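Local coordinates for hypothetical protein (PDB 2P7I) that probably transfers methyl groups from S-adenosylmethionine to a substrate not yet identified, as a member of the methyltransferase type 12 family, at residues B[22-26]-B[27-31]; B[98-101]-B[102-106]; B[158-161]-B[162-165]. All blocks are in the same frame, centred on the assembly; numbering follows the deposited sequence.

The three contacts are local and follow one another along the chain within the methyltransferase domain. Contact 1 lies in the first turns of helix 24-37 and is partly buried, joining aromatic and selenomethionine packing to carboxylate and backbone hydrogen bonds. Contact 2, also partly buried, is the loop entering strand 104-110 of the central sheet; Leu100 and Pro101 pack on the ring and hydroxyl of Tyr104 without a clear direct hydrogen bond. Contact 3 is a surface turn between helices 147-154 and 166-171, rich in polar atoms and reached by a second subunit. Contacts 2 and 3 lie farthest apart, their centres about 35 Å from each other; no two of the three touch.

Contact 1 of 3, residues B[22-26]-B[27-31]; sequences YNFDF and DVMHP
Asp27 holds CG anti to its carbonyl carbon (chi1 -64°), which turns the carboxylate back to the start of the helix, where OD2 takes the N-H of Asn23 at 2.7 Å. The bond is nearly straight, at 169°. Asp27 N in turn donates to Asn23 O over 2.7 Å, so two bonds tie the same pair of residues. Asn23 is the N-cap, and its OD1 accepts a weak bond from Phe26 N. Past the cap the helix widens: Phe24 O receives both Val28 N and Met29 N, each at 2.9 Å, the latter bond making a pi-type turn. This is the opening of helix 24-37, which in this Rossmann-like methyltransferase domain packs Val28 and Met29 on strand 192-201 and sets His30 edge-to-face with Phe56 and against Arg59 of helix 55-60. The buried side of the turn is built round the Phe24 ring. CE1 meets Val28 CG1 at 3.6 Å, while CE2 comes to 3.5 Å from Met29 CG; the selenium of this selenomethionine stands obliquely to the ring, 4.6 Å from its centroid, a Met-aromatic contact. Trp209 stacks on the same phenylalanine. On the outer side, one of two deposited conformers of Phe26 forms an offset stack with His30, planes 22° apart; being tied to that conformer, the stack is less certain than the CH-pi contact of Phe26 CA, 4.1 Å from the His30 ring centroid.

Contact 2 of 3, residues B[98-101]-B[102-106]; sequences AQLP and RRYDN
Leu100 and Tyr104 meet at about a right angle, and the apolar part of the contact is concentrated where they cross. Leu100 CD1 lies 3.8 Å from Tyr104 CE1, obliquely to the ring, and Leu100 CB comes within 3.7 Å of Tyr104 OH. The leucine holds CG anti to its carbonyl carbon (chi1 -57°) and carries on extended through chi2 (-174°), a shape that brings CD1 to the CE1 side of the ring. Pro101, although exposed as a residue, adds the closest approach to the phenol, its CD standing 3.4 Å from Tyr104 OH. The hydroxyl is thus approached by carbon from two successive residues. Leu100 continues this apolar patch toward Trp130, Val70 and Leu47, and Tyr104 rests on Leu47 and Thr68, evidence that the packed side faces the interior of the domain.

The polar parts are looser, and Arg102 and Arg103 are exposed. A water bridges the backbone, 3.1 Å from Leu100 O and 2.8 Å from Arg102 O. It is placed to donate to either carbonyl, but more acceptors lie near it than it has protons, so both bonds need not be filled at once. Well away from this water, the bent side chain of Arg102 touches Thr68 and forms a salt bridge between NH1 and Asp66 OD2.

Leu100 to Arg103 form the end of the loop that leads from strand 88-92 into Tyr104, the first residue of strand 104-110, which bonds on through Asn106 to Leu47 of strand 46-49. With strand order 3-2-1-4-5-7-6 and strand 237-245 alone running antiparallel to the rest, this is the entry to the fourth strand of the Rossmann-like sheet characteristic of class I S-adenosylmethionine-dependent methyltransferases.

Contact 3 of 3, residues B[158-161]-B[162-165]; sequences ISHN and SAVT
Ser162 OG and His160 NE2 share one water, 2.7 Å from the hydroxyl and 2.8 Å from the ring nitrogen, which it meets at the edge and in the plane of the imidazole. The two residues belong to a type I beta turn running from His160 to Ala163, closed by Ala163 N donating to His160 O at 3.0 Å.

The other ring nitrogen is held as well: ND1 of His160 lies 2.8 Å from Ser159 OG, a hydrogen bond. Partners at both nitrogens fix the rotation of the ring, whose CG sits between the backbone N and carbonyl carbon (chi1 61°). That position lays one face of the imidazole over the turn, where Ala163 CB makes a CH-pi contact 3.8 Å from the centroid and 22° off the normal. Ser162 OG lies at the ring edge, near CD2.

The turn sits in the loop between helices 147-154 and 166-171 and forms part of a subunit interface: Asn161 N donates to Asp180 OD2 of the second subunit, and Arg184 of that subunit packs on His160. Within the chain, Asn161 ND2 is bound by Asn145 OD1. Toward the next helix, Thr165 is the N-cap and its N donates to Glu168 OE1, an arrangement consistent with a capping box. The Thr165 methyl, CG2, packs against Ile158 CG1 at 3.8 Å.

Contact 1 of 3, residues B[22-26]-B[27-31]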
loop_
_atom_site.group_PDB
_atom_site.type_symbol
_atom_site.label_atom_id
_atom_site.label_comp_id
_atom_site.label_asym_id
_atom_site.label_seq_id
_atom_site.Cartn_x
_atom_site.Cartn_y
_atom_site.Cartn_z
ATOM N N TYR B 22 -18.489 1.375 25.810
ATOM C CA TYR B 22 -17.844 0.902 24.530
ATOM C C TYR B 22 -16.384 0.500 24.685
ATOM O O TYR B 22 -15.560 1.277 25.176
ATOM C CB TYR B 22 -17.954 1.950 23.417
ATOM C CG TYR B 22 -19.348 2.049 22.854
ATOM C CD1 TYR B 22 -19.937 0.960 22.212
ATOM C CD2 TYR B 22 -20.089 3.221 22.985
ATOM C CE1 TYR B 22 -21.223 1.032 21.708
ATOM C CE2 TYR B 22 -21.379 3.309 22.478
ATOM C CZ TYR B 22 -21.942 2.213 21.841
ATOM O OH TYR B 22 -23.226 2.301 21.343
ATOM N N ASN B 23 -16.094 -0.735 24.277
ATOM C CA ASN B 23 -14.740 -1.244 24.167
ATOM C C ASN B 23 -14.556 -1.638 22.701
ATOM O O ASN B 23 -15.324 -2.432 22.163
ATOM C CB ASN B 23 -14.516 -2.444 25.094
ATOM C CG ASN B 23 -13.236 -3.223 24.766
ATOM O OD1 ASN B 23 -13.208 -4.454 24.849
ATOM N ND2 ASN B 23 -12.176 -2.511 24.382
ATOM N N PHE B 24 -13.556 -1.041 22.067
ATOM C CA PHE B 24 -13.313 -1.227 20.654
ATOM C C PHE B 24 -13.149 -2.711 20.316
ATOM O O PHE B 24 -13.733 -3.199 19.343
ATOM C CB PHE B 24 -12.072 -0.431 20.248
ATOM C CG PHE B 24 -11.715 -0.553 18.805
ATOM C CD1 PHE B 24 -12.462 0.101 17.843
ATOM C CD2 PHE B 24 -10.623 -1.293 18.403
ATOM C CE1 PHE B 24 -12.115 -0.010 16.486
ATOM C CE2 PHE B 24 -10.279 -1.404 17.036
ATOM C CZ PHE B 24 -11.031 -0.789 16.097
ATOM N N ASP B 25 -12.382 -3.433 21.126
ATOM C CA ASP B 25 -12.118 -4.857 20.845
ATOM C C ASP B 25 -13.371 -5.733 20.877
ATOM O O ASP B 25 -13.604 -6.566 19.996
ATOM C CB ASP B 25 -11.093 -5.406 21.818
ATOM C CG ASP B 25 -9.801 -4.620 21.792
ATOM O OD1 ASP B 25 -9.189 -4.461 20.690
ATOM O OD2 ASP B 25 -9.403 -4.156 22.886
ATOM N N PHE B 26 -14.193 -5.498 21.880
ATOM C CA PHE B 26 -15.384 -6.307 22.090
ATOM C C PHE B 26 -16.554 -5.832 21.227
ATOM O O PHE B 26 -17.286 -6.649 20.682
ATOM C CB PHE B 26 -15.772 -6.308 23.579
ATOM C CG PHE B 26 -14.910 -7.206 24.442
ATOM C CD1 PHE B 26 -13.567 -7.434 24.152
ATOM C CD2 PHE B 26 -15.440 -7.792 25.568
ATOM C CE1 PHE B 26 -12.785 -8.247 24.955
ATOM C CE2 PHE B 26 -14.660 -8.600 26.372
ATOM C CZ PHE B 26 -13.331 -8.830 26.058
ATOM N N ASP B 27 -16.718 -4.524 21.085
ATOM C CA ASP B 27 -17.882 -3.979 20.411
ATOM C C ASP B 27 -17.687 -3.785 18.928
ATOM O O ASP B 27 -18.651 -3.825 18.177
ATOM C CB ASP B 27 -18.291 -2.654 21.054
ATOM C CG ASP B 27 -18.731 -2.835 22.496
ATOM O OD1 ASP B 27 -19.600 -3.691 22.722
ATOM O OD2 ASP B 27 -18.181 -2.165 23.387
ATOM N N VAL B 28 -16.454 -3.586 18.498
ATOM C CA VAL B 28 -16.196 -3.323 17.085
ATOM C C VAL B 28 -15.473 -4.520 16.463
ATOM O O VAL B 28 -15.939 -5.101 15.466
ATOM C CB VAL B 28 -15.420 -2.000 16.860
ATOM C CG1 VAL B 28 -14.975 -1.887 15.407
ATOM C CG2 VAL B 28 -16.262 -0.789 17.247
HETATM N N MSE B 29 -14.365 -4.938 17.058
HETATM C CA MSE B 29 -13.564 -5.957 16.415
HETATM C C MSE B 29 -14.175 -7.361 16.424
HETATM O O MSE B 29 -14.045 -8.093 15.433
HETATM C CB MSE B 29 -12.173 -5.970 17.024
HETATM C CG MSE B 29 -11.300 -4.758 16.733
HETATM SE SE MSE B 29 -11.053 -4.471 14.867
HETATM C CE MSE B 29 -10.104 -6.108 14.573
ATOM N N HIS B 30 -14.788 -7.777 17.539
ATOM C CA HIS B 30 -15.406 -9.112 17.598
ATOM C C HIS B 30 -16.448 -9.327 16.493
ATOM O O HIS B 30 -16.393 -10.309 15.782
ATOM C CB HIS B 30 -15.991 -9.409 18.972
ATOM C CG HIS B 30 -14.973 -9.748 20.012
ATOM N ND1 HIS B 30 -15.321 -10.179 21.273
ATOM C CD2 HIS B 30 -13.619 -9.727 19.986
ATOM C CE1 HIS B 30 -14.232 -10.418 21.975
ATOM N NE2 HIS B 30 -13.187 -10.147 21.222
ATOM N N PRO B 31 -17.409 -8.409 16.344
ATOM C CA PRO B 31 -18.353 -8.601 15.235
ATOM C C PRO B 31 -17.758 -8.628 13.811
ATOM O O PRO B 31 -18.197 -9.423 12.990
ATOM C CB PRO B 31 -19.376 -7.453 15.424
ATOM C CG PRO B 31 -18.775 -6.519 16.390
ATOM C CD PRO B 31 -17.778 -7.281 17.214
#

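Contact 2 of 3, residues B[98-101]-B[102-106]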
loop_
_atom_site.group_PDB
_atom_site.type_symbol
_atom_site.label_atom_id
_atom_site.label_comp_id
_atom_site.label_asym_id
_atom_site.label_seq_id
_atom_site.Cartn_x
_atom_site.Cartn_y
_atom_site.Cartn_z
ATOM N N ALA B 98 -3.781 -30.572 26.521
ATOM C CA ALA B 98 -5.164 -30.815 26.168
ATOM C C ALA B 98 -5.315 -32.098 25.356
ATOM O O ALA B 98 -4.620 -32.327 24.358
ATOM C CB ALA B 98 -5.736 -29.617 25.400
ATOM N N GLN B 99 -6.234 -32.939 25.805
ATOM C CA GLN B 99 -6.555 -34.172 25.120
ATOM C C GLN B 99 -7.979 -34.017 24.634
ATOM O O GLN B 99 -8.907 -34.039 25.428
ATOM C CB GLN B 99 -6.451 -35.343 26.091
ATOM C CG GLN B 99 -5.060 -35.526 26.673
ATOM C CD GLN B 99 -4.149 -36.331 25.758
ATOM O OE1 GLN B 99 -4.170 -37.568 25.790
ATOM N NE2 GLN B 99 -3.337 -35.640 24.944
ATOM N N LEU B 100 -8.161 -33.843 23.334
ATOM C CA LEU B 100 -9.490 -33.585 22.812
ATOM C C LEU B 100 -10.089 -34.872 22.279
ATOM O O LEU B 100 -9.380 -35.707 21.731
ATOM C CB LEU B 100 -9.449 -32.505 21.723
ATOM C CG LEU B 100 -8.819 -31.202 22.220
ATOM C CD1 LEU B 100 -8.928 -30.092 21.159
ATOM C CD2 LEU B 100 -9.439 -30.796 23.540
ATOM N N PRO B 101 -11.403 -35.023 22.412
ATOM C CA PRO B 101 -12.060 -36.273 22.057
ATOM C C PRO B 101 -12.223 -36.519 20.577
ATOM O O PRO B 101 -12.580 -37.615 20.183
ATOM C CB PRO B 101 -13.440 -36.123 22.698
ATOM C CG PRO B 101 -13.694 -34.667 22.722
ATOM C CD PRO B 101 -12.349 -34.030 22.954
ATOM N N ARG B 102 -11.930 -35.519 19.765
ATOM C CA ARG B 102 -12.438 -35.457 18.413
ATOM C C ARG B 102 -11.509 -34.566 17.583
ATOM O O ARG B 102 -10.621 -33.934 18.135
ATOM C CB ARG B 102 -13.821 -34.821 18.511
ATOM C CG ARG B 102 -14.794 -35.163 17.412
ATOM C CD ARG B 102 -16.242 -35.149 17.949
ATOM N NE ARG B 102 -16.512 -34.000 18.837
ATOM C CZ ARG B 102 -17.397 -33.022 18.600
ATOM N NH1 ARG B 102 -18.155 -33.019 17.509
ATOM N NH2 ARG B 102 -17.540 -32.036 19.480
ATOM N N ARG B 103 -11.707 -34.549 16.270
ATOM C CA ARG B 103 -11.141 -33.531 15.409
ATOM C C ARG B 103 -12.245 -32.547 14.998
ATOM O O ARG B 103 -13.437 -32.841 15.132
ATOM C CB ARG B 103 -10.477 -34.154 14.191
ATOM C CG ARG B 103 -9.167 -34.854 14.521
ATOM C CD ARG B 103 -8.493 -35.363 13.282
ATOM N NE ARG B 103 -7.028 -35.431 13.445
ATOM C CZ ARG B 103 -6.361 -36.482 13.926
ATOM N NH1 ARG B 103 -6.995 -37.575 14.331
ATOM N NH2 ARG B 103 -5.047 -36.441 14.035
ATOM N N TYR B 104 -11.835 -31.376 14.499
ATOM C CA TYR B 104 -12.745 -30.247 14.335
ATOM C C TYR B 104 -12.706 -29.641 12.934
ATOM O O TYR B 104 -11.632 -29.505 12.296
ATOM C CB TYR B 104 -12.460 -29.190 15.399
ATOM C CG TYR B 104 -12.567 -29.795 16.776
ATOM C CD1 TYR B 104 -11.487 -30.462 17.334
ATOM C CD2 TYR B 104 -13.771 -29.785 17.484
ATOM C CE1 TYR B 104 -11.578 -31.044 18.586
ATOM C CE2 TYR B 104 -13.877 -30.385 18.740
ATOM C CZ TYR B 104 -12.759 -31.012 19.279
ATOM O OH TYR B 104 -12.807 -31.634 20.516
ATOM N N ASP B 105 -13.897 -29.283 12.469
ATOM C CA ASP B 105 -14.076 -28.748 11.122
ATOM C C ASP B 105 -13.647 -27.290 11.012
ATOM O O ASP B 105 -13.232 -26.844 9.953
ATOM C CB ASP B 105 -15.533 -28.908 10.705
ATOM C CG ASP B 105 -15.958 -30.357 10.713
ATOM O OD1 ASP B 105 -15.411 -31.122 9.886
ATOM O OD2 ASP B 105 -16.806 -30.719 11.561
ATOM N N ASN B 106 -13.761 -26.574 12.125
ATOM C CA ASN B 106 -13.415 -25.163 12.241
ATOM C C ASN B 106 -12.652 -24.987 13.547
ATOM O O ASN B 106 -13.111 -25.442 14.603
ATOM C CB ASN B 106 -14.684 -24.280 12.297
ATOM C CG ASN B 106 -15.573 -24.430 11.065
ATOM O OD1 ASN B 106 -15.404 -23.716 10.065
ATOM N ND2 ASN B 106 -16.540 -25.350 11.143
HETATM O O HOH W 1 -8.131 -34.929 18.991
#

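Contact 3 of 3, residues B[158-161]-B[162-165]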
loop_
_atom_site.group_PDB
_atom_site.type_symbol
_atom_site.label_atom_id
_atom_site.label_comp_id
_atom_site.label_asym_id
_atom_site.label_seq_id
_atom_site.Cartn_x
_atom_site.Cartn_y
_atom_site.Cartn_z
ATOM N N ILE B 158 6.276 3.805 20.621
ATOM C CA ILE B 158 6.622 2.406 20.406
ATOM C C ILE B 158 7.879 2.407 19.535
ATOM O O ILE B 158 7.965 3.186 18.586
ATOM C CB ILE B 158 5.467 1.645 19.676
ATOM C CG1 ILE B 158 4.185 1.724 20.497
ATOM C CG2 ILE B 158 5.849 0.185 19.409
ATOM C CD1 ILE B 158 2.984 1.059 19.907
ATOM N N SER B 159 8.846 1.551 19.819
ATOM C CA SER B 159 10.137 1.703 19.154
ATOM C C SER B 159 10.067 1.366 17.681
ATOM O O SER B 159 10.659 2.067 16.858
ATOM C CB SER B 159 11.215 0.849 19.801
ATOM O OG SER B 159 10.939 -0.512 19.622
ATOM N N HIS B 160 9.375 0.281 17.346
ATOM C CA HIS B 160 9.242 -0.159 15.949
ATOM C C HIS B 160 8.005 -1.072 15.856
ATOM O O HIS B 160 7.449 -1.462 16.871
ATOM C CB HIS B 160 10.521 -0.847 15.410
ATOM C CG HIS B 160 10.899 -2.091 16.155
ATOM N ND1 HIS B 160 11.477 -2.058 17.405
ATOM C CD2 HIS B 160 10.771 -3.398 15.832
ATOM C CE1 HIS B 160 11.651 -3.294 17.836
ATOM N NE2 HIS B 160 11.263 -4.126 16.884
ATOM N N ASN B 161 7.539 -1.375 14.651
ATOM C CA ASN B 161 6.183 -1.936 14.526
ATOM C C ASN B 161 6.028 -3.259 15.305
ATOM O O ASN B 161 5.063 -3.467 16.055
ATOM C CB ASN B 161 5.808 -2.123 13.051
ATOM C CG ASN B 161 5.759 -0.823 12.263
ATOM O OD1 ASN B 161 5.972 0.282 12.771
ATOM N ND2 ASN B 161 5.476 -0.972 10.963
ATOM N N SER B 162 6.999 -4.162 15.148
ATOM C CA SER B 162 6.905 -5.480 15.734
ATOM C C SER B 162 7.438 -5.525 17.147
ATOM O O SER B 162 7.603 -6.598 17.696
ATOM C CB SER B 162 7.673 -6.505 14.878
ATOM O OG SER B 162 9.058 -6.226 14.875
ATOM N N ALA B 163 7.759 -4.373 17.719
ATOM C CA ALA B 163 8.164 -4.326 19.102
ATOM C C ALA B 163 7.037 -4.863 19.960
ATOM O O ALA B 163 5.867 -4.818 19.600
ATOM C CB ALA B 163 8.525 -2.863 19.565
ATOM N N VAL B 164 7.409 -5.363 21.128
ATOM C CA VAL B 164 6.427 -5.675 22.178
ATOM C C VAL B 164 6.666 -4.633 23.272
ATOM O O VAL B 164 7.776 -4.545 23.811
ATOM C CB VAL B 164 6.608 -7.117 22.775
ATOM C CG1 VAL B 164 5.596 -7.339 23.907
ATOM C CG2 VAL B 164 6.473 -8.201 21.718
ATOM N N THR B 165 5.664 -3.816 23.575
ATOM C CA THR B 165 5.831 -2.764 24.557
ATOM C C THR B 165 5.761 -3.378 25.937
ATOM O O THR B 165 5.453 -4.547 26.116
ATOM C CB THR B 165 4.742 -1.649 24.528
ATOM O OG1 THR B 165 3.494 -2.172 24.973
ATOM C CG2 THR B 165 4.554 -1.054 23.123
HETATM O O HOH W 2 10.826 -6.940 16.841
#